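Local coordinates for SUMO1 linked HERC2 ZZ domain (Small ubiquitin-related modifier 1,E3 ubiquitin-protein ligase HERC2) (Homo sapiens, PDB 6WW3) that binds histone H3 and the SUMO1 tail through the zinc-binding ZZ domain of the ubiquitin ligase HERC2, here fused to a SUMO1 tail, at residues 23-34 and 46-56. Residues are numbered along the deposited sequence; the frame is centred on the assembly and turned at random.
Sequences GSRFKCRNCDDF and HNTRHTFGRIN. With ZN (zinc ion), chain D.
Cys-28, Cys-31, His-46 and His-50 close a Cys2His2 zinc site at the end of an antiparallel strand pair, 25-28 with 52-55, in the HERC2 ZZ-finger part of this engineered fusion. The first segment gives the CxxC sulfurs, with Cys-28 SG 2.3 Å from zinc. The second gives two histidines that use different nitrogens: His-46 NE2 lies 2.1 Å and His-50 ND1 2.2 Å from the metal. The backbone N-H groups of Asn-30 and Cys-31 both point at Cys-28 SG, which probably eases its negative charge.

Second-shell groups pack against the histidines and probably limit how they can turn. Asn-30 lays CB over one face of the His-50 ring, and Asn-47 CB covers the opposite face. Asn-30 OD1 accepts from Thr-51 N at 2.9 Å, while a water links Asn-30 ND2 to Thr-51 OG1. Phe-34 CG stands anti to the backbone N (chi1 -171°), bringing one ring face against His-46 CE1, 3.4 Å from Phe-34 CE1; the ring planes meet at 49°. With an alanine here, the aromatic face against His-46 CE1 would be lost, and the imidazole, still tied to zinc through NE2, is likely to be less firmly positioned.

Along the strands, Arg-25 pairs with Ile-55 and Lys-27 with Gly-53 through two backbone bonds each. Cys-28 CB sits over the Phe-52 ring, and Phe-26 CZ lies over the Arg-54 guanidinium. Arg-54 NH1 donates in plane to a lone pair of Asn-56 OD1 at 3.3 Å.

Strand 35-36 flanks 25-28 on the side away from 52-55. Phe-41 of helix 38-43 stacks on Phe-26 and meets Phe-52 edge-to-face, joining the helix to the sheet.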
ATOM      1  N   GLY A  23      -8.624  -0.566   1.041  1.00  8.19           N
ATOM      2  CA  GLY A  23      -8.429   0.692   0.351  1.00  8.42           C
ATOM      3  C   GLY A  23      -7.380   0.589  -0.744  1.00  9.48           C
ATOM      4  O   GLY A  23      -7.077  -0.495  -1.255  1.00  5.41           O
ATOM      5  N   SER A  24      -6.827   1.746  -1.120  1.00  7.94           N
ATOM      6  CA  SER A  24      -5.773   1.753  -2.126  1.00  8.60           C
ATOM      7  C   SER A  24      -4.470   1.240  -1.529  1.00  8.28           C
ATOM      8  O   SER A  24      -4.129   1.534  -0.380  1.00  8.45           O
ATOM      9  CB  SER A  24      -5.560   3.148  -2.718  1.00  9.36           C
ATOM     10  OG  SER A  24      -6.680   3.570  -3.480  1.00  9.26           O
ATOM     11  N   ARG A  25      -3.747   0.464  -2.325  1.00  7.02           N
ATOM     12  CA  ARG A  25      -2.466  -0.117  -1.954  1.00  7.32           C
ATOM     13  C   ARG A  25      -1.343   0.652  -2.638  1.00  6.59           C
ATOM     14  O   ARG A  25      -1.430   0.973  -3.823  1.00  6.91           O
ATOM     15  CB  ARG A  25      -2.436  -1.593  -2.371  1.00  5.84           C
ATOM     16  CG  ARG A  25      -1.068  -2.215  -2.472  1.00  4.98           C
ATOM     17  CD  ARG A  25      -1.105  -3.549  -3.205  1.00  6.80           C
ATOM     18  NE  ARG A  25       0.219  -4.171  -3.213  1.00  6.99           N
ATOM     19  CZ  ARG A  25       0.569  -5.237  -3.921  1.00  7.95           C
ATOM     20  NH1 ARG A  25      -0.304  -5.837  -4.713  1.00  7.66           N
ATOM     21  NH2 ARG A  25       1.813  -5.700  -3.832  1.00  9.39           N
ATOM     22  N   PHE A  26      -0.282   0.947  -1.899  1.00  7.05           N
ATOM     23  CA  PHE A  26       0.857   1.675  -2.455  1.00  6.03           C
ATOM     24  C   PHE A  26       2.098   0.791  -2.384  1.00  7.56           C
ATOM     25  O   PHE A  26       2.670   0.605  -1.307  1.00  7.28           O
ATOM     26  CB  PHE A  26       1.077   3.002  -1.729  1.00  5.37           C
ATOM     27  CG  PHE A  26      -0.048   3.983  -1.929  1.00  8.36           C
ATOM     28  CD1 PHE A  26       0.031   4.949  -2.925  1.00  5.51           C
ATOM     29  CD2 PHE A  26      -1.203   3.905  -1.157  1.00  8.08           C
ATOM     30  CE1 PHE A  26      -1.013   5.841  -3.127  1.00  6.07           C
ATOM     31  CE2 PHE A  26      -2.251   4.791  -1.357  1.00  5.80           C
ATOM     32  CZ  PHE A  26      -2.146   5.764  -2.342  1.00 11.90           C
ATOM     33  N   LYS A  27       2.527   0.270  -3.537  1.00  8.42           N
ATOM     34  CA  LYS A  27       3.691  -0.608  -3.613  1.00  9.05           C
ATOM     35  C   LYS A  27       4.930   0.195  -3.997  1.00  5.79           C
ATOM     36  O   LYS A  27       4.920   0.921  -4.993  1.00  9.35           O
ATOM     37  CB  LYS A  27       3.468  -1.734  -4.625  1.00  5.93           C
ATOM     38  CG  LYS A  27       4.701  -2.661  -4.764  1.00 10.89           C
ATOM     39  CD  LYS A  27       4.417  -3.864  -5.666  1.00 12.62           C
ATOM     40  CE  LYS A  27       5.670  -4.704  -5.930  1.00 13.83           C
ATOM     41  NZ  LYS A  27       6.378  -5.152  -4.690  1.00  9.96           N
ATOM     42  N   CYS A  28       5.988   0.071  -3.211  1.00  5.66           N
ATOM     43  CA  CYS A  28       7.227   0.761  -3.554  1.00  7.80           C
ATOM     44  C   CYS A  28       7.845   0.146  -4.799  1.00  7.51           C
ATOM     45  O   CYS A  28       7.954  -1.079  -4.900  1.00  8.72           O
ATOM     46  CB  CYS A  28       8.228   0.714  -2.404  1.00  5.66           C
ATOM     47  SG  CYS A  28       9.684   1.700  -2.787  1.00  6.42           S
ATOM     48  N   ARG A  29       8.251   0.997  -5.750  1.00 10.09           N
ATOM     49  CA  ARG A  29       8.890   0.522  -6.976  1.00 10.91           C
ATOM     50  C   ARG A  29      10.368   0.204  -6.808  1.00 11.06           C
ATOM     51  O   ARG A  29      10.958  -0.400  -7.712  1.00  9.73           O
ATOM     52  CB  ARG A  29       8.734   1.559  -8.100  1.00 13.36           C
ATOM     53  CG  ARG A  29       7.281   1.806  -8.514  1.00 13.55           C
ATOM     54  CD  ARG A  29       7.136   2.905  -9.572  1.00 21.93           C
ATOM     55  NE  ARG A  29       5.854   2.783 -10.276  1.00 23.32           N
ATOM     56  CZ  ARG A  29       4.897   3.708 -10.286  1.00 23.69           C
ATOM     57  NH1 ARG A  29       3.768   3.484 -10.954  1.00 27.91           N
ATOM     58  NH2 ARG A  29       5.061   4.859  -9.648  1.00 22.31           N
ATOM     59  N   ASN A  30      10.965   0.538  -5.670  1.00 10.45           N
ATOM     60  CA  ASN A  30      12.401   0.394  -5.466  1.00  8.90           C
ATOM     61  C   ASN A  30      12.742  -0.679  -4.444  1.00 10.75           C
ATOM     62  O   ASN A  30      13.610  -1.520  -4.696  1.00 12.33           O
ATOM     63  CB  ASN A  30      12.951   1.747  -5.039  1.00  8.96           C
ATOM     64  CG  ASN A  30      12.464   2.855  -5.943  1.00 12.37           C
ATOM     65  OD1 ASN A  30      11.345   3.368  -5.773  1.00 11.73           O
ATOM     66  ND2 ASN A  30      13.318   3.276  -6.882  1.00 10.17           N
ATOM     67  N   CYS A  31      12.067  -0.681  -3.300  1.00  6.78           N
ATOM     68  CA  CYS A  31      12.162  -1.800  -2.373  1.00  9.58           C
ATOM     69  C   CYS A  31      11.733  -3.101  -3.061  1.00 11.06           C
ATOM     70  O   CYS A  31      11.007  -3.101  -4.062  1.00  8.48           O
ATOM     71  CB  CYS A  31      11.291  -1.553  -1.134  1.00  7.31           C
ATOM     72  SG  CYS A  31      11.787  -0.184  -0.071  1.00  8.35           S
ATOM     73  N   ASP A  32      12.233  -4.213  -2.518  1.00  8.51           N
ATOM     74  CA  ASP A  32      11.955  -5.542  -3.060  1.00  8.47           C
ATOM     75  C   ASP A  32      10.492  -5.945  -2.878  1.00 13.20           C
ATOM     76  O   ASP A  32       9.863  -6.466  -3.809  1.00 13.37           O
ATOM     77  CB  ASP A  32      12.902  -6.547  -2.390  1.00 11.63           C
ATOM     78  CG  ASP A  32      12.665  -7.991  -2.821  1.00 13.96           C
ATOM     79  OD1 ASP A  32      13.296  -8.448  -3.791  1.00 13.01           O
ATOM     80  OD2 ASP A  32      11.862  -8.679  -2.168  1.00 21.32           O
ATOM     81  N   ASP A  33       9.927  -5.698  -1.701  1.00 10.64           N
ATOM     82  CA  ASP A  33       8.623  -6.249  -1.352  1.00 11.34           C
ATOM     83  C   ASP A  33       7.978  -5.384  -0.273  1.00 10.19           C
ATOM     84  O   ASP A  33       7.746  -5.852   0.840  1.00 10.32           O
ATOM     85  CB  ASP A  33       8.794  -7.702  -0.883  1.00 12.68           C
ATOM     86  CG  ASP A  33       7.483  -8.372  -0.482  1.00 13.65           C
ATOM     87  OD1 ASP A  33       7.508  -9.066   0.540  1.00 13.66           O
ATOM     88  OD2 ASP A  33       6.448  -8.222  -1.166  1.00 11.83           O
ATOM     89  N   PHE A  34       7.714  -4.109  -0.577  1.00  7.12           N
ATOM     90  CA  PHE A  34       7.299  -3.141   0.433  1.00  8.96           C
ATOM     91  C   PHE A  34       6.010  -2.457  -0.003  1.00  7.16           C
ATOM     92  O   PHE A  34       5.942  -1.906  -1.107  1.00  5.58           O
ATOM     93  CB  PHE A  34       8.405  -2.102   0.683  1.00  6.59           C
ATOM     94  CG  PHE A  34       8.147  -1.185   1.867  1.00  9.31           C
ATOM     95  CD1 PHE A  34       7.246  -0.134   1.769  1.00  7.49           C
ATOM     96  CD2 PHE A  34       8.819  -1.377   3.070  1.00  8.34           C
ATOM     97  CE1 PHE A  34       7.002   0.708   2.861  1.00 10.14           C
ATOM     98  CE2 PHE A  34       8.599  -0.537   4.158  1.00  9.13           C
ATOM     99  CZ  PHE A  34       7.681   0.513   4.049  1.00  7.77           C
ATOM    100  N   HIS A  46       9.835   7.354   4.531  1.00 11.28           N
ATOM    101  CA  HIS A  46      10.367   6.356   3.619  1.00 12.18           C
ATOM    102  C   HIS A  46      11.388   7.069   2.754  1.00 12.21           C
ATOM    103  O   HIS A  46      11.315   8.288   2.588  1.00 12.34           O
ATOM    104  CB  HIS A  46       9.261   5.726   2.755  1.00  8.94           C
ATOM    105  CG  HIS A  46       9.644   4.420   2.126  1.00  7.39           C
ATOM    106  ND1 HIS A  46       9.564   3.221   2.796  1.00  6.83           N
ATOM    107  CD2 HIS A  46      10.106   4.126   0.886  1.00  8.97           C
ATOM    108  CE1 HIS A  46       9.960   2.245   1.999  1.00  8.75           C
ATOM    109  NE2 HIS A  46      10.304   2.769   0.838  1.00  6.86           N
ATOM    110  N   ASN A  47      12.336   6.301   2.203  1.00 10.11           N
ATOM    111  CA  ASN A  47      13.353   6.872   1.333  1.00 10.58           C
ATOM    112  C   ASN A  47      12.695   7.809   0.340  1.00 11.70           C
ATOM    113  O   ASN A  47      11.803   7.403  -0.406  1.00  9.38           O
ATOM    114  CB  ASN A  47      14.108   5.751   0.613  1.00 11.92           C
ATOM    115  CG  ASN A  47      15.237   6.263  -0.282  1.00 10.81           C
ATOM    116  OD1 ASN A  47      15.049   7.186  -1.072  1.00 11.40           O
ATOM    117  ND2 ASN A  47      16.401   5.629  -0.190  1.00  9.69           N
ATOM    118  N   THR A  48      13.072   9.064   0.385  1.00 11.46           N
ATOM    119  CA  THR A  48      12.444  10.091  -0.423  1.00 11.36           C
ATOM    120  C   THR A  48      12.688   9.958  -1.903  1.00 11.26           C
ATOM    121  O   THR A  48      12.040  10.554  -2.645  1.00 13.77           O
ATOM    122  CB  THR A  48      12.828  11.506   0.059  1.00 13.68           C
ATOM    123  OG1 THR A  48      14.225  11.645   0.068  1.00  8.51           O
ATOM    124  CG2 THR A  48      12.282  11.739   1.489  1.00 14.97           C
ATOM    125  N   ARG A  49      13.634   9.137  -2.292  1.00 13.31           N
ATOM    126  CA  ARG A  49      13.890   8.904  -3.680  1.00 12.45           C
ATOM    127  C   ARG A  49      13.150   7.648  -4.176  1.00 15.51           C
ATOM    128  O   ARG A  49      13.148   7.386  -5.309  1.00 12.69           O
ATOM    129  CB  ARG A  49      15.361   8.897  -4.016  1.00 12.74           C
ATOM    130  CG  ARG A  49      16.055  10.212  -3.855  1.00 17.90           C
ATOM    131  CD  ARG A  49      15.627  11.271  -4.869  1.00 22.54           C
ATOM    132  NE  ARG A  49      15.786  12.548  -4.234  1.00 28.44           N
ATOM    133  CZ  ARG A  49      16.862  13.289  -4.377  1.00 30.90           C
ATOM    134  NH1 ARG A  49      16.932  14.415  -3.728  1.00 33.78           N
ATOM    135  NH2 ARG A  49      17.881  12.890  -5.168  1.00 28.58           N
ATOM    136  N   HIS A  50      12.567   6.866  -3.289  1.00 11.12           N
ATOM    137  CA  HIS A  50      11.709   5.780  -3.787  1.00 13.09           C
ATOM    138  C   HIS A  50      10.383   6.383  -4.274  1.00 12.57           C
ATOM    139  O   HIS A  50      10.006   7.386  -3.813  1.00 16.56           O
ATOM    140  CB  HIS A  50      11.485   4.651  -2.756  1.00 11.67           C
ATOM    141  CG  HIS A  50      12.741   3.968  -2.385  1.00 10.43           C
ATOM    142  ND1 HIS A  50      12.786   2.870  -1.598  1.00  9.92           N
ATOM    143  CD2 HIS A  50      14.016   4.246  -2.697  1.00 10.02           C
ATOM    144  CE1 HIS A  50      14.023   2.486  -1.444  1.00  9.14           C
ATOM    145  NE2 HIS A  50      14.781   3.285  -2.128  1.00  8.93           N
ATOM    146  N   THR A  51       9.726   5.739  -5.210  1.00 12.68           N
ATOM    147  CA  THR A  51       8.416   6.138  -5.719  1.00 12.68           C
ATOM    148  C   THR A  51       7.483   4.947  -5.581  1.00  9.97           C
ATOM    149  O   THR A  51       7.913   3.799  -5.718  1.00  9.30           O
ATOM    150  CB  THR A  51       8.453   6.595  -7.191  1.00 16.54           C
ATOM    151  OG1 THR A  51       8.936   5.525  -8.011  1.00 20.01           O
ATOM    152  CG2 THR A  51       9.360   7.817  -7.364  1.00 17.29           C
ATOM    153  N   PHE A  52       6.223   5.220  -5.266  1.00  9.08           N
ATOM    154  CA  PHE A  52       5.217   4.188  -5.062  1.00  9.48           C
ATOM    155  C   PHE A  52       4.237   4.131  -6.231  1.00 12.34           C
ATOM    156  O   PHE A  52       3.852   5.166  -6.780  1.00 14.41           O
ATOM    157  CB  PHE A  52       4.449   4.445  -3.762  1.00  9.29           C
ATOM    158  CG  PHE A  52       5.243   4.172  -2.520  1.00  7.62           C
ATOM    159  CD1 PHE A  52       6.232   5.055  -2.098  1.00  7.38           C
ATOM    160  CD2 PHE A  52       5.000   3.033  -1.777  1.00  7.92           C
ATOM    161  CE1 PHE A  52       6.958   4.807  -0.960  1.00  8.09           C
ATOM    162  CE2 PHE A  52       5.721   2.772  -0.623  1.00  6.61           C
ATOM    163  CZ  PHE A  52       6.699   3.656  -0.213  1.00  7.59           C
ATOM    164  N   GLY A  53       3.802   2.926  -6.577  1.00 12.40           N
ATOM    165  CA  GLY A  53       2.735   2.736  -7.543  1.00 12.90           C
ATOM    166  C   GLY A  53       1.414   2.539  -6.828  1.00 11.95           C
ATOM    167  O   GLY A  53       1.320   1.762  -5.877  1.00 10.51           O
ATOM    168  N   ARG A  54       0.400   3.289  -7.259  1.00  9.37           N
ATOM    169  CA  ARG A  54      -0.920   3.157  -6.657  1.00 11.49           C
ATOM    170  C   ARG A  54      -1.675   1.998  -7.297  1.00 12.41           C
ATOM    171  O   ARG A  54      -1.903   1.990  -8.511  1.00 12.94           O
ATOM    172  CB  ARG A  54      -1.731   4.440  -6.807  1.00 13.42           C
ATOM    173  CG  ARG A  54      -3.059   4.368  -6.066  1.00 11.27           C
ATOM    174  CD  ARG A  54      -4.010   5.465  -6.546  1.00 19.26           C
ATOM    175  NE  ARG A  54      -3.904   6.697  -5.776  1.00 27.42           N
ATOM    176  CZ  ARG A  54      -4.813   7.110  -4.895  1.00 28.96           C
ATOM    177  NH1 ARG A  54      -5.897   6.381  -4.663  1.00 25.78           N
ATOM    178  NH2 ARG A  54      -4.638   8.252  -4.240  1.00 23.81           N
ATOM    179  N   ILE A  55      -2.123   1.060  -6.472  1.00  9.90           N
ATOM    180  CA  ILE A  55      -2.877  -0.101  -6.921  1.00  8.33           C
ATOM    181  C   ILE A  55      -4.208  -0.052  -6.186  1.00 11.47           C
ATOM    182  O   ILE A  55      -4.281  -0.382  -4.994  1.00 11.52           O
ATOM    183  CB  ILE A  55      -2.123  -1.410  -6.651  1.00  9.66           C
ATOM    184  CG1 ILE A  55      -0.744  -1.344  -7.304  1.00  6.84           C
ATOM    185  CG2 ILE A  55      -2.911  -2.628  -7.150  1.00  8.21           C
ATOM    186  CD1 ILE A  55       0.211  -2.411  -6.866  1.00  8.38           C
ATOM    187  N   ASN A  56      -5.268   0.378  -6.881  1.00 10.72           N
ATOM    188  CA  ASN A  56      -6.552   0.540  -6.203  1.00 13.30           C
ATOM    189  C   ASN A  56      -7.251  -0.792  -5.985  1.00 11.75           C
ATOM    190  O   ASN A  56      -8.048  -0.919  -5.048  1.00 11.19           O
ATOM    191  CB  ASN A  56      -7.480   1.478  -6.986  1.00 12.27           C
ATOM    192  CG  ASN A  56      -7.011   2.916  -6.969  1.00 15.94           C
ATOM    193  OD1 ASN A  56      -6.592   3.447  -5.937  1.00 13.29           O
ATOM    194  ND2 ASN A  56      -7.127   3.573  -8.108  1.00 16.64           N
TER
HETATM  195 ZN    ZN D2802      11.005   1.783  -0.882  1.00  9.22          ZN
HETATM  196  O   HOH W   1      11.751   5.759  -7.800  1.00 18.17           O